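Local coordinates for cell division control protein Cdc48 (Mycobacterium smegmatis, PDB 5E7P) that binds ADP in two nucleotide pockets and probably binds and hydrolyses ATP as a Cdc48-type AAA ATPase, at residues L19-L24 with A99-P104; T25-T30 with T81-D86. All blocks are in the same frame, centred on the assembly; numbering follows the deposited sequence.

Strand 22-28 is shared by both contacts. Its first half pairs with residues 99-104 in contact 1, its second half with residues 81-86 in contact 2. From the N terminus the chain runs through 19-24 and 25-30, passes through the strands and short helix of the N-terminal domain, returns at 81-86 to close the inner loop, and at 99-104 closes the outer one, so contact 2 nests inside contact 1. The strand order 98-104, 22-28, 81-84 results, antiparallel on one side and parallel on the other. The contacts touch where Val100 CG1 meets Ala26 CB at 3.7 Å and where Leu24 packs on Ala82.

Contact 1 (L19-L24 with A99-P104); sequences LSHLRL and AVLVSP
Leu24 lays its CD1 methyl across the isopropyl group of Val102, CD1 to CG2 at 4.0 Å, the two side chains meeting at a slant on the sheet face they share with Leu22 and Val100. Its CG stands anti to the carbonyl carbon (chi1 -61°), and the extended chain beyond carries CD1 to Val102, its diagonal neighbour, rather than to Val100, with which it is paired. Four backbone hydrogen bonds join the strands as an antiparallel pair: Leu22 and Val102 bond in both directions, as do Leu24 and Val100, and the bond from Val102 N to Leu22 O (2.8 Å) is almost straight at 173°. Arg23 and Leu101 form the non-hydrogen-bonded pair between them. These are neighbouring strands of the CDC48 N-terminal domain, a double-psi beta-barrel family; strand 57-61 flanks 98-104 on its other edge, and helix 44-50 covers Leu22 and Leu24. On the opposite face Arg23 runs its aliphatic stem past Ala99, CG to CB at 3.9 Å, while His21 and Leu101 lie side by side, CD2 to CD1 at 4.1 Å. A weak bond runs from His21 ND1 to Leu19 O, which lies in the plane of the ring. Past the paired residues, the Pro104 ring lies beside Ser20, its CG 3.7 Å from Ser20 OG, and that hydroxyl bonds to Leu50 O. Leu19 CD1 slides past the proline ring, 4.0 Å from its CG.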
# COMPACT_ATOMS: atom_id res chain seq x y z
N LEU A 19 19.85 -11.50 9.53
CA LEU A 19 19.56 -10.12 9.88
C LEU A 19 20.81 -9.25 9.79
O LEU A 19 21.62 -9.21 10.72
CB LEU A 19 18.95 -10.04 11.28
CG LEU A 19 18.34 -8.70 11.68
CD1 LEU A 19 17.32 -8.23 10.65
CD2 LEU A 19 17.71 -8.79 13.06
N SER A 20 20.96 -8.55 8.67
CA SER A 20 22.11 -7.69 8.45
C SER A 20 22.08 -6.48 9.38
O SER A 20 21.02 -6.03 9.79
CB SER A 20 22.18 -7.25 6.99
OG SER A 20 21.04 -6.49 6.64
N HIS A 21 23.26 -5.95 9.71
CA HIS A 21 23.36 -4.85 10.66
C HIS A 21 24.71 -4.15 10.55
O HIS A 21 25.70 -4.75 10.10
CB HIS A 21 23.17 -5.36 12.09
CG HIS A 21 24.23 -6.33 12.51
ND1 HIS A 21 24.17 -7.68 12.20
CD2 HIS A 21 25.38 -6.16 13.20
CE1 HIS A 21 25.23 -8.29 12.69
NE2 HIS A 21 25.98 -7.39 13.30
N LEU A 22 24.76 -2.89 10.96
CA LEU A 22 26.00 -2.12 10.94
C LEU A 22 26.07 -1.18 12.14
O LEU A 22 25.05 -0.65 12.58
CB LEU A 22 26.10 -1.30 9.66
CG LEU A 22 26.36 -2.04 8.35
CD1 LEU A 22 26.16 -1.11 7.17
CD2 LEU A 22 27.78 -2.61 8.36
N ARG A 23 27.27 -0.99 12.66
CA ARG A 23 27.49 0.03 13.67
C ARG A 23 27.92 1.31 12.97
O ARG A 23 28.86 1.30 12.18
CB ARG A 23 28.57 -0.41 14.67
CG ARG A 23 28.76 0.56 15.83
CD ARG A 23 30.14 0.40 16.46
NE ARG A 23 30.37 -0.96 16.92
CZ ARG A 23 31.56 -1.43 17.30
NH1 ARG A 23 32.63 -0.64 17.27
NH2 ARG A 23 31.68 -2.69 17.71
N LEU A 24 27.22 2.40 13.25
CA LEU A 24 27.55 3.68 12.65
C LEU A 24 27.73 4.75 13.72
O LEU A 24 27.42 4.52 14.89
CB LEU A 24 26.46 4.12 11.67
CG LEU A 24 26.17 3.21 10.47
CD1 LEU A 24 25.08 3.81 9.61
CD2 LEU A 24 27.43 3.00 9.65
N ALA A 99 28.06 5.60 19.12
CA ALA A 99 27.79 4.50 18.20
C ALA A 99 26.32 4.10 18.21
O ALA A 99 25.67 4.12 19.25
CB ALA A 99 28.67 3.30 18.54
N VAL A 100 25.81 3.75 17.03
CA VAL A 100 24.44 3.26 16.91
C VAL A 100 24.37 2.02 16.01
O VAL A 100 25.01 1.96 14.96
CB VAL A 100 23.47 4.36 16.40
CG1 VAL A 100 23.92 4.89 15.05
CG2 VAL A 100 22.04 3.83 16.33
N LEU A 101 23.60 1.02 16.45
CA LEU A 101 23.37 -0.17 15.64
C LEU A 101 22.16 0.02 14.73
O LEU A 101 21.07 0.34 15.19
CB LEU A 101 23.19 -1.40 16.52
CG LEU A 101 24.44 -2.24 16.79
CD1 LEU A 101 24.98 -2.82 15.49
CD2 LEU A 101 25.51 -1.43 17.51
N VAL A 102 22.38 -0.15 13.43
CA VAL A 102 21.32 -0.00 12.44
C VAL A 102 21.05 -1.34 11.77
O VAL A 102 21.99 -2.06 11.41
CB VAL A 102 21.70 1.04 11.37
CG1 VAL A 102 20.49 1.40 10.52
CG2 VAL A 102 22.27 2.28 12.03
N SER A 103 19.78 -1.68 11.59
CA SER A 103 19.41 -2.94 10.95
C SER A 103 17.97 -2.87 10.46
O SER A 103 17.14 -2.17 11.04
CB SER A 103 19.56 -4.10 11.94
OG SER A 103 18.61 -3.99 12.99
N PRO A 104 17.67 -3.60 9.37
CA PRO A 104 16.29 -3.68 8.88
C PRO A 104 15.36 -4.24 9.95
O PRO A 104 15.75 -5.11 10.72
CB PRO A 104 16.39 -4.66 7.71
CG PRO A 104 17.69 -5.37 7.89
CD PRO A 104 18.59 -4.38 8.53

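Contact 2 (T25-T30 with T81-D86); sequences TARLNT and TALLDD
The Arg27 guanidinium has the CD2 methyl of Leu83 at its edge, near its plane, while Thr81 CG2 approaches it obliquely, 3.3 Å from Arg27 NE. With CG anti to the carbonyl carbon (chi1 -59°) and a bend at chi3, the arginine chain crosses the Thr81 side chain at about a right angle. Its aliphatic part thus rests on that methyl, and Arg27 CB lies 3.8 Å from Leu83 CD2. The other flat group, the Asn29 amide, brings ND2 to 4.1 Å from Leu83 CB; the two side chains cross roughly at right angles. A water accepts from Asn29 ND2 and donates to Leu83 O at 2.6 Å, and Asp34 also binds ND2 while Ser31 N binds OD1, so both ends of the amide are held. Four backbone bonds set the parallel register, Ala82, Arg27 and Leu84 each using both N and O. Three are nearly linear with the acceptor carbonyl; in the last, from Asn29 N to Leu84 O (2.8 Å), the donor stands 46° out of the carbonyl plane, where the first strand ends. On the other sheet face Ala26 CB meets Leu84 CD1 at 4.0 Å, and Leu28 CD2 lies 3.4 Å from Leu84 O. On its other edge strand 81-84 is joined to strand 39-42 by backbone bonding between Leu83 and Arg41, consistent with closure of the barrel. Asp85 N-caps helix 86-92, Asp86 forms a salt bridge with Arg36, Leu89 of that helix packs on Ala26, Leu28 and Leu84, and side chains of strand 39-42 touch Ala82, Leu83 and Leu84.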
# COMPACT_ATOMS: atom_id res chain seq x y z
N THR A 25 28.23 5.91 13.31
CA THR A 25 28.33 7.06 14.20
C THR A 25 27.06 7.89 14.06
O THR A 25 26.65 8.22 12.95
CB THR A 25 29.56 7.93 13.87
OG1 THR A 25 30.72 7.09 13.75
CG2 THR A 25 29.79 8.96 14.96
N ALA A 26 26.45 8.23 15.19
CA ALA A 26 25.19 8.97 15.18
C ALA A 26 25.43 10.46 15.41
O ALA A 26 25.73 10.88 16.53
CB ALA A 26 24.24 8.42 16.22
N ARG A 27 25.29 11.25 14.35
CA ARG A 27 25.42 12.70 14.47
C ARG A 27 24.06 13.39 14.49
O ARG A 27 23.11 12.93 13.86
CB ARG A 27 26.28 13.26 13.33
CG ARG A 27 27.68 12.67 13.27
CD ARG A 27 28.59 13.48 12.35
NE ARG A 27 27.90 13.89 11.13
CZ ARG A 27 28.50 14.50 10.11
NH1 ARG A 27 27.80 14.84 9.03
NH2 ARG A 27 29.80 14.76 10.15
N LEU A 28 23.98 14.49 15.23
CA LEU A 28 22.73 15.23 15.38
C LEU A 28 22.38 15.97 14.09
O LEU A 28 23.15 16.80 13.60
CB LEU A 28 22.84 16.21 16.55
CG LEU A 28 21.60 16.96 17.04
CD1 LEU A 28 21.40 18.29 16.31
CD2 LEU A 28 20.35 16.09 16.92
N ASN A 29 21.20 15.67 13.55
CA ASN A 29 20.69 16.38 12.38
C ASN A 29 20.36 17.81 12.77
O ASN A 29 19.46 18.06 13.57
CB ASN A 29 19.46 15.67 11.82
CG ASN A 29 19.14 16.10 10.40
OD1 ASN A 29 19.35 17.25 10.02
ND2 ASN A 29 18.61 15.18 9.60
N THR A 30 21.10 18.76 12.19
CA THR A 30 20.97 20.16 12.57
C THR A 30 19.86 20.90 11.83
O THR A 30 19.46 22.00 12.23
CB THR A 30 22.30 20.91 12.36
OG1 THR A 30 22.73 20.75 11.01
CG2 THR A 30 23.37 20.37 13.30
N THR A 81 28.37 7.41 8.77
CA THR A 81 27.63 8.34 9.61
C THR A 81 26.12 8.29 9.38
O THR A 81 25.65 8.32 8.24
CB THR A 81 28.12 9.79 9.41
OG1 THR A 81 29.48 9.91 9.84
CG2 THR A 81 27.26 10.76 10.21
N ALA A 82 25.37 8.19 10.47
CA ALA A 82 23.91 8.27 10.41
C ALA A 82 23.45 9.57 11.06
O ALA A 82 23.96 9.96 12.11
CB ALA A 82 23.29 7.08 11.11
N LEU A 83 22.49 10.25 10.43
CA LEU A 83 21.96 11.49 10.98
C LEU A 83 20.64 11.25 11.70
O LEU A 83 19.66 10.81 11.09
CB LEU A 83 21.78 12.54 9.88
CG LEU A 83 23.06 13.06 9.23
CD1 LEU A 83 22.73 14.21 8.29
CD2 LEU A 83 24.05 13.50 10.29
N LEU A 84 20.62 11.54 12.99
CA LEU A 84 19.43 11.36 13.80
C LEU A 84 19.00 12.70 14.40
O LEU A 84 19.84 13.51 14.79
CB LEU A 84 19.70 10.35 14.93
CG LEU A 84 19.84 8.85 14.61
CD1 LEU A 84 21.10 8.55 13.80
CD2 LEU A 84 19.84 8.04 15.89
N ASP A 85 17.69 12.93 14.46
CA ASP A 85 17.18 14.13 15.12
C ASP A 85 17.19 13.94 16.63
O ASP A 85 17.54 12.87 17.13
CB ASP A 85 15.79 14.49 14.61
CG ASP A 85 14.82 13.32 14.62
OD1 ASP A 85 14.88 12.50 15.56
OD2 ASP A 85 13.98 13.23 13.70
N ASP A 86 16.81 14.98 17.37
CA ASP A 86 16.88 14.95 18.83
C ASP A 86 16.02 13.85 19.46
O ASP A 86 16.46 13.20 20.41
CB ASP A 86 16.52 16.32 19.42
CG ASP A 86 15.23 16.88 18.86
OD1 ASP A 86 14.39 16.10 18.37
OD2 ASP A 86 15.05 18.12 18.92
O HOH W 1 17.64 12.47 10.68